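Mandelate racemase/muconate lactonizing protein (Thermobispora bispora, PDB 3VC5) probably catalyses the magnesium-dependent dehydration of D-glucarate to 5-dehydro-4-deoxy-D-glucarate, the first step of a D-glucarate degradation pathway. Local coordinates at residues F205-L210 and T361-T366; L236-N241 and R254-V259; L260-D265 and V307-H312; H323-C328 and I333-H338. All coordinates share one frame; numbering follows the deposited sequence.

Contact 1 of 4, residues F205-L210 and T361-T366; sequences FRSIKL and THACDT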
loop_
_atom_site.group_PDB
_atom_site.type_symbol
_atom_site.label_atom_id
_atom_site.label_comp_id
_atom_site.label_asym_id
_atom_site.label_seq_id
_atom_site.Cartn_x
_atom_site.Cartn_y
_atom_site.Cartn_z
ATOM N N PHE A 205 29.577 2.891 8.210
ATOM C CA PHE A 205 28.358 3.717 8.228
ATOM C C PHE A 205 28.629 5.108 7.666
ATOM O O PHE A 205 29.649 5.731 7.986
ATOM C CB PHE A 205 27.837 3.868 9.665
ATOM C CG PHE A 205 27.431 2.566 10.308
ATOM C CD1 PHE A 205 26.529 1.702 9.658
ATOM C CD2 PHE A 205 27.977 2.167 11.535
ATOM C CE1 PHE A 205 26.145 0.480 10.242
ATOM C CE2 PHE A 205 27.577 0.950 12.144
ATOM C CZ PHE A 205 26.655 0.104 11.492
ATOM N N ARG A 206 27.706 5.597 6.841
ATOM C CA ARG A 206 27.843 6.910 6.207
ATOM C C ARG A 206 26.821 7.940 6.722
ATOM O O ARG A 206 26.686 9.038 6.146
ATOM C CB ARG A 206 27.760 6.760 4.674
ATOM C CG ARG A 206 28.908 5.899 4.081
ATOM C CD ARG A 206 28.750 5.724 2.594
ATOM N NE ARG A 206 29.942 5.139 1.988
ATOM C CZ ARG A 206 30.114 4.997 0.676
ATOM N NH1 ARG A 206 29.164 5.393 -0.159
ATOM N NH2 ARG A 206 31.229 4.459 0.198
ATOM N N SER A 207 26.101 7.570 7.782
ATOM C CA SER A 207 25.120 8.404 8.472
ATOM C C SER A 207 25.318 8.085 9.951
ATOM O O SER A 207 25.729 6.962 10.303
ATOM C CB SER A 207 23.671 8.014 8.086
ATOM O OG SER A 207 23.275 8.591 6.863
ATOM N N ILE A 208 25.022 9.053 10.813
ATOM C CA ILE A 208 25.221 8.919 12.261
ATOM C C ILE A 208 23.983 9.375 13.014
ATOM O O ILE A 208 23.422 10.422 12.686
ATOM C CB ILE A 208 26.414 9.782 12.721
ATOM C CG1 ILE A 208 27.720 9.276 12.084
ATOM C CG2 ILE A 208 26.531 9.760 14.227
ATOM C CD1 ILE A 208 28.893 10.254 12.317
ATOM N N LYS A 209 23.583 8.596 14.021
ATOM C CA LYS A 209 22.488 8.948 14.908
ATOM C C LYS A 209 23.011 8.947 16.332
ATOM O O LYS A 209 23.765 8.060 16.721
ATOM C CB LYS A 209 21.377 7.905 14.792
ATOM C CG LYS A 209 20.218 8.122 15.711
ATOM C CD LYS A 209 19.182 7.041 15.495
ATOM C CE LYS A 209 17.923 7.477 16.243
ATOM N NZ LYS A 209 16.834 6.544 16.138
ATOM N N LEU A 210 22.619 9.942 17.118
ATOM C CA LEU A 210 22.931 9.938 18.534
ATOM C C LEU A 210 21.670 9.789 19.331
ATOM O O LEU A 210 20.741 10.620 19.193
ATOM C CB LEU A 210 23.630 11.247 18.940
ATOM C CG LEU A 210 23.970 11.426 20.436
ATOM C CD1 LEU A 210 24.838 10.280 20.990
ATOM C CD2 LEU A 210 24.642 12.780 20.712
ATOM N N THR A 361 14.234 6.071 1.725
ATOM C CA THR A 361 15.371 6.739 1.079
ATOM C C THR A 361 16.405 7.275 2.072
ATOM O O THR A 361 17.489 7.693 1.682
ATOM C CB THR A 361 14.871 7.902 0.172
ATOM O OG1 THR A 361 13.907 8.686 0.892
ATOM C CG2 THR A 361 14.231 7.345 -1.091
ATOM N N HIS A 362 16.069 7.263 3.360
ATOM C CA HIS A 362 17.010 7.652 4.401
ATOM C C HIS A 362 17.699 6.393 4.915
ATOM O O HIS A 362 17.133 5.295 4.815
ATOM C CB HIS A 362 16.267 8.364 5.542
ATOM C CG HIS A 362 15.695 9.688 5.146
ATOM N ND1 HIS A 362 16.389 10.876 5.274
ATOM C CD2 HIS A 362 14.498 10.012 4.601
ATOM C CE1 HIS A 362 15.629 11.877 4.854
ATOM N NE2 HIS A 362 14.480 11.377 4.430
ATOM N N ALA A 363 18.901 6.531 5.470
ATOM C CA ALA A 363 19.611 5.371 6.058
ATOM C C ALA A 363 18.728 4.764 7.140
ATOM O O ALA A 363 18.100 5.496 7.913
ATOM C CB ALA A 363 20.955 5.789 6.661
ATOM N N CYS A 364 18.636 3.433 7.184
ATOM C CA CYS A 364 17.865 2.787 8.240
ATOM C C CYS A 364 18.668 2.677 9.520
ATOM O O CYS A 364 19.905 2.549 9.495
ATOM C CB CYS A 364 17.440 1.362 7.831
ATOM S SG CYS A 364 16.389 1.244 6.369
ATOM N N ASP A 365 17.967 2.647 10.655
ATOM C CA ASP A 365 18.644 2.407 11.937
ATOM C C ASP A 365 18.856 0.918 12.149
ATOM O O ASP A 365 18.063 0.110 11.685
ATOM C CB ASP A 365 17.826 2.972 13.092
ATOM C CG ASP A 365 17.825 4.490 13.114
ATOM O OD1 ASP A 365 18.665 5.116 12.435
ATOM O OD2 ASP A 365 16.915 5.048 13.765
ATOM N N THR A 366 19.940 0.564 12.841
ATOM C CA THR A 366 20.089 -0.800 13.355
ATOM C C THR A 366 20.927 -0.813 14.636
ATOM O O THR A 366 21.863 -0.001 14.787
ATOM C CB THR A 366 20.735 -1.763 12.323
ATOM O OG1 THR A 366 20.777 -3.083 12.894
ATOM C CG2 THR A 366 22.112 -1.305 11.862
HETATM O O HOH W 1 20.413 9.036 5.425
#
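Lys209 sends CG anti to its own backbone N (chi1 177°) and stays stretched out to NZ, while Asp365 holds its carboxylate beside its backbone N (chi1 -71°); the lysine chain thereby passes across the carboxylate at about a right angle. The CA atoms of Lys209 and Asp365 lie 8.1 Å apart, and the long side chain bridges that gap. Lys209 NZ meets Asp365 OD2 at 2.8 Å in a salt bridge, approaching from above the carboxylate plane, 43° out of it. Lower down the chain, Lys209 CD rests 3.5 Å from Asp365 OD2, so methylene carbon as well as ammonium lies against the acid group. The oxygen OD1 is turned to other partners, Arg237 and the hydroxyl of Ser165, and a carboxylate held at both oxygens has little freedom to rotate. NZ in turn has Glu264, a magnesium ligand, as a second ionic partner: Asp365 probably acts as a second-shell group, helping to position the lysine beside the metal site. Two residues earlier on each segment the contact is softer. Ser207 OG lies 3.6 Å from Ala363 CB, and a water joins the hydroxyl of Ser207 to the backbone of Ala363, accepting from Ala363 N at 2.9 Å and pairing with Ser207 OG at 3.2 Å. The arrangement illustrates how an enolase-superfamily barrel closes on itself: strand 208-211 lies between strands 161-169 and 236-239, while the irregular segment 361-366 runs between strands 334-337 and 161-169, with Asp365 N bonding to Met337 O and Cys364 and Thr366 packing on Tyr164.

Contact 2 of 4, residues L236-N241 and R254-V259; sequences LRLDPN and RALDGV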
loop_
_atom_site.group_PDB
_atom_site.type_symbol
_atom_site.label_atom_id
_atom_site.label_comp_id
_atom_site.label_asym_id
_atom_site.label_seq_id
_atom_site.Cartn_x
_atom_site.Cartn_y
_atom_site.Cartn_z
ATOM N N LEU A 236 23.602 13.707 10.144
ATOM C CA LEU A 236 23.534 13.500 11.592
ATOM C C LEU A 236 22.110 13.579 12.086
ATOM O O LEU A 236 21.344 14.414 11.603
ATOM C CB LEU A 236 24.333 14.578 12.332
ATOM C CG LEU A 236 25.817 14.700 11.992
ATOM C CD1 LEU A 236 26.461 15.780 12.854
ATOM C CD2 LEU A 236 26.525 13.380 12.175
ATOM N N ARG A 237 21.754 12.724 13.051
ATOM C CA ARG A 237 20.412 12.770 13.654
ATOM C C ARG A 237 20.582 12.782 15.150
ATOM O O ARG A 237 21.550 12.245 15.648
ATOM C CB ARG A 237 19.620 11.503 13.284
ATOM C CG ARG A 237 19.551 11.205 11.789
ATOM C CD ARG A 237 19.444 9.670 11.556
ATOM N NE ARG A 237 19.240 9.397 10.158
ATOM C CZ ARG A 237 18.944 8.209 9.648
ATOM N NH1 ARG A 237 18.740 8.119 8.336
ATOM N NH2 ARG A 237 18.871 7.120 10.434
ATOM N N LEU A 238 19.621 13.373 15.869
ATOM C CA LEU A 238 19.630 13.382 17.324
ATOM C C LEU A 238 18.254 12.941 17.789
ATOM O O LEU A 238 17.248 13.446 17.272
ATOM C CB LEU A 238 19.939 14.786 17.859
ATOM C CG LEU A 238 19.893 14.997 19.388
ATOM C CD1 LEU A 238 20.868 14.090 20.130
ATOM C CD2 LEU A 238 20.174 16.473 19.729
ATOM N N ASP A 239 18.211 12.018 18.762
ATOM C CA ASP A 239 16.962 11.354 19.154
ATOM C C ASP A 239 16.752 11.369 20.682
ATOM O O ASP A 239 17.151 10.435 21.370
ATOM C CB ASP A 239 16.993 9.901 18.639
ATOM C CG ASP A 239 15.765 9.117 19.030
ATOM O OD1 ASP A 239 14.728 9.721 19.423
ATOM O OD2 ASP A 239 15.840 7.874 18.942
ATOM N N PRO A 240 16.105 12.427 21.217
ATOM C CA PRO A 240 15.887 12.481 22.663
ATOM C C PRO A 240 14.678 11.675 23.204
ATOM O O PRO A 240 14.413 11.725 24.404
ATOM C CB PRO A 240 15.693 13.986 22.946
ATOM C CG PRO A 240 16.018 14.692 21.684
ATOM C CD PRO A 240 15.827 13.723 20.571
ATOM N N ASN A 241 13.968 10.934 22.345
ATOM C CA ASN A 241 12.801 10.159 22.777
ATOM C C ASN A 241 11.842 10.959 23.677
ATOM O O ASN A 241 11.408 10.470 24.729
ATOM C CB ASN A 241 13.202 8.841 23.455
ATOM C CG ASN A 241 13.685 7.804 22.472
ATOM O OD1 ASN A 241 14.881 7.464 22.453
ATOM N ND2 ASN A 241 12.763 7.268 21.648
ATOM N N ARG A 254 16.959 25.257 16.657
ATOM C CA ARG A 254 17.539 26.479 16.098
ATOM C C ARG A 254 19.058 26.515 16.257
ATOM O O ARG A 254 19.780 26.898 15.330
ATOM C CB ARG A 254 16.894 27.712 16.717
ATOM C CG ARG A 254 15.480 27.946 16.215
ATOM C CD ARG A 254 14.811 29.090 16.931
ATOM N NE ARG A 254 13.438 29.250 16.464
ATOM C CZ ARG A 254 12.655 30.279 16.774
ATOM N NH1 ARG A 254 13.114 31.250 17.555
ATOM N NH2 ARG A 254 11.416 30.338 16.303
ATOM N N ALA A 255 19.550 26.098 17.419
ATOM C CA ALA A 255 20.998 26.039 17.615
ATOM C C ALA A 255 21.684 25.080 16.642
ATOM O O ALA A 255 22.844 25.294 16.292
ATOM C CB ALA A 255 21.343 25.676 19.061
ATOM N N LEU A 256 20.978 24.039 16.196
ATOM C CA LEU A 256 21.564 23.034 15.299
ATOM C C LEU A 256 21.197 23.265 13.811
ATOM O O LEU A 256 21.241 22.337 12.990
ATOM C CB LEU A 256 21.171 21.620 15.759
ATOM C CG LEU A 256 21.762 21.267 17.125
ATOM C CD1 LEU A 256 21.248 19.910 17.550
ATOM C CD2 LEU A 256 23.299 21.277 17.077
ATOM N N ASP A 257 20.844 24.502 13.465
ATOM C CA ASP A 257 20.450 24.848 12.101
ATOM C C ASP A 257 21.547 24.391 11.139
ATOM O O ASP A 257 22.708 24.700 11.353
ATOM C CB ASP A 257 20.260 26.375 11.987
ATOM C CG ASP A 257 19.642 26.813 10.655
ATOM O OD1 ASP A 257 19.550 26.016 9.694
ATOM O OD2 ASP A 257 19.246 27.990 10.567
ATOM N N GLY A 258 21.171 23.650 10.094
ATOM C CA GLY A 258 22.119 23.225 9.069
ATOM C C GLY A 258 23.006 22.052 9.468
ATOM O O GLY A 258 23.891 21.658 8.707
ATOM N N VAL A 259 22.773 21.484 10.652
ATOM C CA VAL A 259 23.611 20.384 11.157
ATOM C C VAL A 259 22.915 19.011 11.112
ATOM O O VAL A 259 23.574 17.994 10.875
ATOM C CB VAL A 259 24.148 20.681 12.587
ATOM C CG1 VAL A 259 25.111 19.601 13.043
ATOM C CG2 VAL A 259 24.835 22.045 12.638
HETATM O O HOH W 2 23.319 16.313 8.807
#
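Leu236 and Val259 form the closer half of this contact. Leu236 CB lies 3.8 Å from the carbonyl oxygen of Val259, and the methyl CD1 of the leucine reaches CG1 of the valine at 4.1 Å. Val259 places CG1 anti to its backbone N (chi1 -175°), which turns that branch to the leucine. One water ties the two backbones beside this pair: it accepts from Leu236 N at 2.9 Å and donates to Val259 O at 2.7 Å, filling the role of a direct strand-to-loop bond. Further along, the packing is slighter, with Leu238 CD2 touching Leu256 CD1 at 4.2 Å, methyl against methyl.

The other side of segment 254-259 belongs to solvent. Arg254, Ala255, Asp257 and Gly258 are all exposed, and here the chain leaves helix 246-255: Leu256 is the first residue off the helical path, Gly258 takes a positive phi of 78°, and Val259 N returns to Leu256 O at 2.9 Å to tighten the bend. At the opposite end of the strand, Asp239, a magnesium ligand, accepts the backbone N of Asn241 on OD1 at 3.3 Å, an Asx turn. Strand 236-239, helix 246-255 and strand 262-264 make a beta-alpha-beta crossover, the repeating unit of the enolase-superfamily barrel, with leucines packing the strand against the helix exit and the metal-binding aspartate facing the active site.

Contact 3 of 4, residues L260-D265 and V307-H312; sequences LEYLED and VLLIDH
Strands 262-264 and 307-310 come closest at Tyr262 and Val307, whose alpha carbons stand 7.8 Å apart. In the enolase-superfamily barrel to which both belong they are next-but-one neighbours, with strand 284-286 between them; their segment axes approach to 9.3 Å and run in the same general sense, at 56°. This spread reflects the curvature and twist of a closed parallel sheet. Contact is therefore made by side chains reaching across the barrel interior: Tyr262 and Glu264 from one strand, Val307 and Leu309 from the other. The alternate residues face outward instead, where Leu308 and Ile310 pack on helix 318-330.

The tyrosine takes the less common rotamer with CG between backbone N and carbonyl carbon (chi1 55°), which swings its ring across the valine at about a right angle. Val307 CG2 approaches ring atom CD1 of Tyr262 at 4.0 Å, and CG1 sits at a like distance from CE1, so both branches of the valine bear obliquely on the CD1 and CE1 atoms. Farther out, Leu309 CD1 reaches the phenol oxygen OH of Tyr262 at 4.0 Å; that hydroxyl has its polar partner in Ser336. Glu264 is a magnesium ligand whose OE2 is salt-bridged to Lys209, and its carboxylate meets two neighbours of the contact, the tyrosine and the leucine. OE1 lies at the rim of the Tyr262 ring, in the ring plane, whereas the leucine crosses the glutamate at about a right angle and sets a methyl against the other oxygen, with Leu309 CD2 3.5 Å from Glu264 OE2.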
loop_
_atom_site.group_PDB
_atom_site.type_symbol
_atom_site.label_atom_id
_atom_site.label_comp_id
_atom_site.label_asym_id
_atom_site.label_seq_id
_atom_site.Cartn_x
_atom_site.Cartn_y
_atom_site.Cartn_z
ATOM N N LEU A 260 21.599 18.973 11.333
ATOM C CA LEU A 260 20.849 17.689 11.401
ATOM C C LEU A 260 20.086 17.329 10.112
ATOM O O LEU A 260 19.424 18.186 9.514
ATOM C CB LEU A 260 19.857 17.714 12.582
ATOM C CG LEU A 260 20.432 17.858 13.997
ATOM C CD1 LEU A 260 19.310 17.999 15.018
ATOM C CD2 LEU A 260 21.391 16.707 14.391
ATOM N N GLU A 261 20.176 16.067 9.701
ATOM C CA GLU A 261 19.320 15.486 8.664
ATOM C C GLU A 261 17.871 15.620 9.160
ATOM O O GLU A 261 16.964 15.994 8.404
ATOM C CB GLU A 261 19.689 14.004 8.450
ATOM C CG GLU A 261 18.863 13.275 7.401
ATOM C CD GLU A 261 19.212 11.797 7.295
ATOM O OE1 GLU A 261 19.821 11.241 8.244
ATOM O OE2 GLU A 261 18.881 11.179 6.248
ATOM N N TYR A 262 17.665 15.301 10.441
ATOM C CA TYR A 262 16.370 15.473 11.107
ATOM C C TYR A 262 16.527 15.425 12.630
ATOM O O TYR A 262 17.533 14.897 13.149
ATOM C CB TYR A 262 15.295 14.478 10.596
ATOM C CG TYR A 262 15.571 12.983 10.636
ATOM C CD1 TYR A 262 15.708 12.257 9.438
ATOM C CD2 TYR A 262 15.643 12.272 11.849
ATOM C CE1 TYR A 262 15.910 10.900 9.447
ATOM C CE2 TYR A 262 15.871 10.879 11.860
ATOM C CZ TYR A 262 15.984 10.210 10.645
ATOM O OH TYR A 262 16.190 8.844 10.595
ATOM N N LEU A 263 15.558 16.006 13.340
ATOM C CA LEU A 263 15.535 15.977 14.799
ATOM C C LEU A 263 14.399 15.004 15.175
ATOM O O LEU A 263 13.241 15.241 14.857
ATOM C CB LEU A 263 15.298 17.398 15.367
ATOM C CG LEU A 263 15.121 17.557 16.879
ATOM C CD1 LEU A 263 16.344 16.979 17.636
ATOM C CD2 LEU A 263 14.869 19.046 17.269
ATOM N N GLU A 264 14.734 13.921 15.856
ATOM C CA GLU A 264 13.803 12.810 16.042
ATOM C C GLU A 264 13.172 12.871 17.430
ATOM O O GLU A 264 13.882 12.867 18.438
ATOM C CB GLU A 264 14.609 11.517 15.904
ATOM C CG GLU A 264 13.805 10.265 15.930
ATOM C CD GLU A 264 14.688 9.060 15.652
ATOM O OE1 GLU A 264 15.582 9.168 14.800
ATOM O OE2 GLU A 264 14.482 8.016 16.276
ATOM N N ASP A 265 11.838 12.973 17.493
ATOM C CA ASP A 265 11.135 12.965 18.791
ATOM C C ASP A 265 11.730 13.861 19.869
ATOM O O ASP A 265 12.053 13.406 20.966
ATOM C CB ASP A 265 11.039 11.532 19.312
ATOM C CG ASP A 265 10.033 10.731 18.507
ATOM O OD1 ASP A 265 8.917 11.291 18.253
ATOM O OD2 ASP A 265 10.360 9.596 18.091
ATOM N N VAL A 307 9.373 13.246 8.654
ATOM C CA VAL A 307 9.968 11.916 8.448
ATOM C C VAL A 307 9.333 10.908 9.414
ATOM O O VAL A 307 9.316 11.140 10.630
ATOM C CB VAL A 307 11.492 11.931 8.692
ATOM C CG1 VAL A 307 12.080 10.547 8.436
ATOM C CG2 VAL A 307 12.176 12.981 7.806
ATOM N N LEU A 308 8.807 9.805 8.879
ATOM C CA LEU A 308 8.305 8.699 9.704
ATOM C C LEU A 308 9.377 7.592 9.720
ATOM O O LEU A 308 9.846 7.190 8.648
ATOM C CB LEU A 308 7.017 8.098 9.115
ATOM C CG LEU A 308 6.459 6.908 9.893
ATOM C CD1 LEU A 308 6.090 7.344 11.330
ATOM C CD2 LEU A 308 5.241 6.331 9.152
ATOM N N LEU A 309 9.741 7.095 10.902
ATOM C CA LEU A 309 10.571 5.879 10.981
ATOM C C LEU A 309 9.571 4.730 10.978
ATOM O O LEU A 309 8.838 4.529 11.947
ATOM C CB LEU A 309 11.408 5.845 12.268
ATOM C CG LEU A 309 12.740 6.616 12.222
ATOM C CD1 LEU A 309 12.535 8.145 12.157
ATOM C CD2 LEU A 309 13.607 6.250 13.415
ATOM N N ILE A 310 9.500 4.015 9.868
ATOM C CA ILE A 310 8.654 2.829 9.775
ATOM C C ILE A 310 9.357 1.694 10.552
ATOM O O ILE A 310 10.574 1.744 10.826
ATOM C CB ILE A 310 8.477 2.452 8.286
ATOM C CG1 ILE A 310 7.273 1.539 8.067
ATOM C CG2 ILE A 310 9.724 1.757 7.735
ATOM C CD1 ILE A 310 5.949 2.247 8.379
ATOM N N ASP A 311 8.601 0.662 10.900
ATOM C CA ASP A 311 9.174 -0.468 11.628
ATOM C C ASP A 311 8.213 -1.625 11.467
ATOM O O ASP A 311 7.090 -1.574 12.004
ATOM C CB ASP A 311 9.421 -0.125 13.111
ATOM C CG ASP A 311 10.059 -1.274 13.877
ATOM O OD1 ASP A 311 9.836 -2.459 13.473
ATOM O OD2 ASP A 311 10.696 -1.019 14.933
ATOM N N HIS A 312 8.595 -2.612 10.665
ATOM C CA HIS A 312 7.662 -3.709 10.352
ATOM C C HIS A 312 7.268 -4.486 11.584
ATOM O O HIS A 312 6.247 -5.209 11.558
ATOM C CB HIS A 312 8.227 -4.641 9.279
ATOM C CG HIS A 312 9.274 -5.601 9.772
ATOM N ND1 HIS A 312 10.622 -5.327 9.694
ATOM C CD2 HIS A 312 9.169 -6.842 10.328
ATOM C CE1 HIS A 312 11.308 -6.349 10.182
ATOM N NE2 HIS A 312 10.454 -7.306 10.528
#

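Contact 4 of 4, residues H323-C328 and I333-H338; sequences HIATLC and IELSMH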
loop_
_atom_site.group_PDB
_atom_site.type_symbol
_atom_site.label_atom_id
_atom_site.label_comp_id
_atom_site.label_asym_id
_atom_site.label_seq_id
_atom_site.Cartn_x
_atom_site.Cartn_y
_atom_site.Cartn_z
ATOM N N HIS A 323 2.818 -0.603 2.191
ATOM C CA HIS A 323 1.589 0.205 1.955
ATOM C C HIS A 323 1.700 1.544 2.658
ATOM O O HIS A 323 1.336 2.594 2.094
ATOM C CB HIS A 323 0.347 -0.526 2.433
ATOM C CG HIS A 323 -0.095 -1.631 1.525
ATOM N ND1 HIS A 323 -1.415 -1.829 1.198
ATOM C CD2 HIS A 323 0.609 -2.591 0.872
ATOM C CE1 HIS A 323 -1.518 -2.874 0.389
ATOM N NE2 HIS A 323 -0.298 -3.347 0.165
ATOM N N ILE A 324 2.136 1.520 3.911
ATOM C CA ILE A 324 2.349 2.780 4.655
ATOM C C ILE A 324 3.391 3.681 4.014
ATOM O O ILE A 324 3.244 4.910 4.017
ATOM C CB ILE A 324 2.585 2.519 6.156
ATOM C CG1 ILE A 324 1.385 1.779 6.755
ATOM C CG2 ILE A 324 2.924 3.825 6.909
ATOM C CD1 ILE A 324 0.055 2.519 6.659
ATOM N N ALA A 325 4.460 3.097 3.469
ATOM C CA ALA A 325 5.444 3.902 2.773
ATOM C C ALA A 325 4.776 4.653 1.608
ATOM O O ALA A 325 5.055 5.845 1.385
ATOM C CB ALA A 325 6.624 3.025 2.255
ATOM N N THR A 326 3.923 3.981 0.845
ATOM C CA THR A 326 3.225 4.647 -0.277
ATOM C C THR A 326 2.366 5.804 0.253
ATOM O O THR A 326 2.317 6.910 -0.346
ATOM C CB THR A 326 2.301 3.622 -1.034
ATOM O OG1 THR A 326 3.143 2.676 -1.684
ATOM C CG2 THR A 326 1.382 4.331 -2.079
ATOM N N LEU A 327 1.724 5.557 1.393
ATOM C CA LEU A 327 0.813 6.552 1.964
ATOM C C LEU A 327 1.650 7.774 2.353
ATOM O O LEU A 327 1.342 8.909 1.969
ATOM C CB LEU A 327 0.091 5.977 3.179
ATOM C CG LEU A 327 -0.897 6.863 3.934
ATOM C CD1 LEU A 327 -1.820 5.961 4.741
ATOM C CD2 LEU A 327 -0.159 7.899 4.837
ATOM N N CYS A 328 2.757 7.535 3.048
ATOM C CA CYS A 328 3.609 8.649 3.466
ATOM C C CYS A 328 4.125 9.450 2.274
ATOM O O CYS A 328 4.030 10.682 2.262
ATOM C CB CYS A 328 4.779 8.158 4.338
ATOM S SG CYS A 328 4.230 7.673 6.000
ATOM N N ILE A 333 5.584 12.846 3.373
ATOM C CA ILE A 333 6.305 12.432 4.572
ATOM C C ILE A 333 7.340 11.420 4.116
ATOM O O ILE A 333 7.002 10.420 3.489
ATOM C CB ILE A 333 5.353 11.777 5.601
ATOM C CG1 ILE A 333 4.349 12.831 6.105
ATOM C CG2 ILE A 333 6.130 11.151 6.777
ATOM C CD1 ILE A 333 3.181 12.275 6.861
ATOM N N GLU A 334 8.597 11.702 4.382
ATOM C CA GLU A 334 9.667 10.772 3.963
ATOM C C GLU A 334 9.824 9.624 4.952
ATOM O O GLU A 334 9.303 9.697 6.054
ATOM C CB GLU A 334 10.967 11.526 3.752
ATOM C CG GLU A 334 10.845 12.464 2.596
ATOM C CD GLU A 334 11.979 13.420 2.504
ATOM O OE1 GLU A 334 12.979 13.258 3.249
ATOM O OE2 GLU A 334 11.863 14.340 1.671
ATOM N N LEU A 335 10.531 8.565 4.546
ATOM C CA LEU A 335 10.669 7.389 5.396
ATOM C C LEU A 335 12.073 7.082 5.795
ATOM O O LEU A 335 13.004 7.124 4.958
ATOM C CB LEU A 335 10.091 6.145 4.727
ATOM C CG LEU A 335 8.844 5.535 5.407
ATOM C CD1 LEU A 335 7.668 6.443 5.363
ATOM C CD2 LEU A 335 8.472 4.191 4.780
ATOM N N SER A 336 12.215 6.762 7.077
ATOM C CA SER A 336 13.418 6.133 7.581
ATOM C C SER A 336 12.960 4.829 8.251
ATOM O O SER A 336 11.841 4.361 7.990
ATOM C CB SER A 336 14.111 7.068 8.579
ATOM O OG SER A 336 15.334 6.523 9.038
ATOM N N MET A 337 13.793 4.236 9.107
ATOM C CA MET A 337 13.387 2.981 9.738
ATOM C C MET A 337 13.929 2.930 11.150
ATOM O O MET A 337 15.116 3.132 11.362
ATOM C CB MET A 337 13.943 1.777 8.953
ATOM C CG MET A 337 13.382 0.421 9.419
ATOM S SD MET A 337 13.931 -1.005 8.446
ATOM C CE MET A 337 13.146 -0.658 6.860
ATOM N N HIS A 338 13.050 2.631 12.100
ATOM C CA HIS A 338 13.370 2.479 13.511
ATOM C C HIS A 338 13.849 1.045 13.775
ATOM O O HIS A 338 13.360 0.067 13.152
ATOM C CB HIS A 338 12.114 2.809 14.348
ATOM C CG HIS A 338 12.175 2.327 15.771
ATOM N ND1 HIS A 338 11.716 1.076 16.169
ATOM C CD2 HIS A 338 12.639 2.937 16.895
ATOM C CE1 HIS A 338 11.894 0.944 17.481
ATOM N NE2 HIS A 338 12.467 2.059 17.941
#
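Cys328 and Ile333 stand where a helix hands over to a strand, and a backbone bond joins them: Ile333 N donates to Cys328 O at 2.9 Å with an N-H...O angle of 151°. The donor arrives from above the carbonyl plane, 45° out of it, as the chain turns back sharply on itself. Around this bond the side chains close up. Cys328 CB faces Ile333 CB at 3.9 Å, and the sulphur SG of Cys328 lies 4.0 Å from the branch CG2 of Ile333. Leu335, two residues on, brings both its methyls to the helix: CD1 rests 3.5 Å from Cys328 CB and 3.7 Å from Cys328 SG, while CD2 presses on Ala325 CB at 3.3 Å. That last separation is shorter than usual for two carbons, and the leucine's chi1 of -114° lies well away from a staggered value; together they suggest a side chain squeezed against the helix, though so short a distance is best read with caution.

The next layer out probably helps to position these residues. Ile333 and Cys328 both lean on Leu308, and Leu335 also meets Ile360. Just past the end of the strand, His338, predicted to act as a proton acceptor, is hydrogen-bonded through ND1 to Asp311. On its outer side the helix meets the dimer partner, His323 stacking on His323 of the second subunit. Helix 318-330 thus packs between that subunit and the barrel wall, resting on strands 307-310 and 334-337 and, through Ile324 and Leu327, on Leu296 of helix 296-302.

Overall arrangement
Followed from the N terminus, the chain enters contact 1 at 205-210 but completes it only at 361-366, so the other three contacts all nest inside that long loop. Within it they occur in series, without crossing: contact 2 closes a short strand-helix excursion, contact 3 spans 262-264 to 307-310 around the intervening strand, and contact 4 closes the tight helix-to-strand return. Contact 2 joins a strand to the loop leaving its helix, contact 4 a strand to the helix before it, whereas contacts 1 and 3 lie within the barrel. Segment 361-366 draws them together: His362 bonds to Glu261 and Glu334, at the barrel end away from the magnesium site, and Arg237 bonds to the carbonyl of Ala363, linking early and late strands.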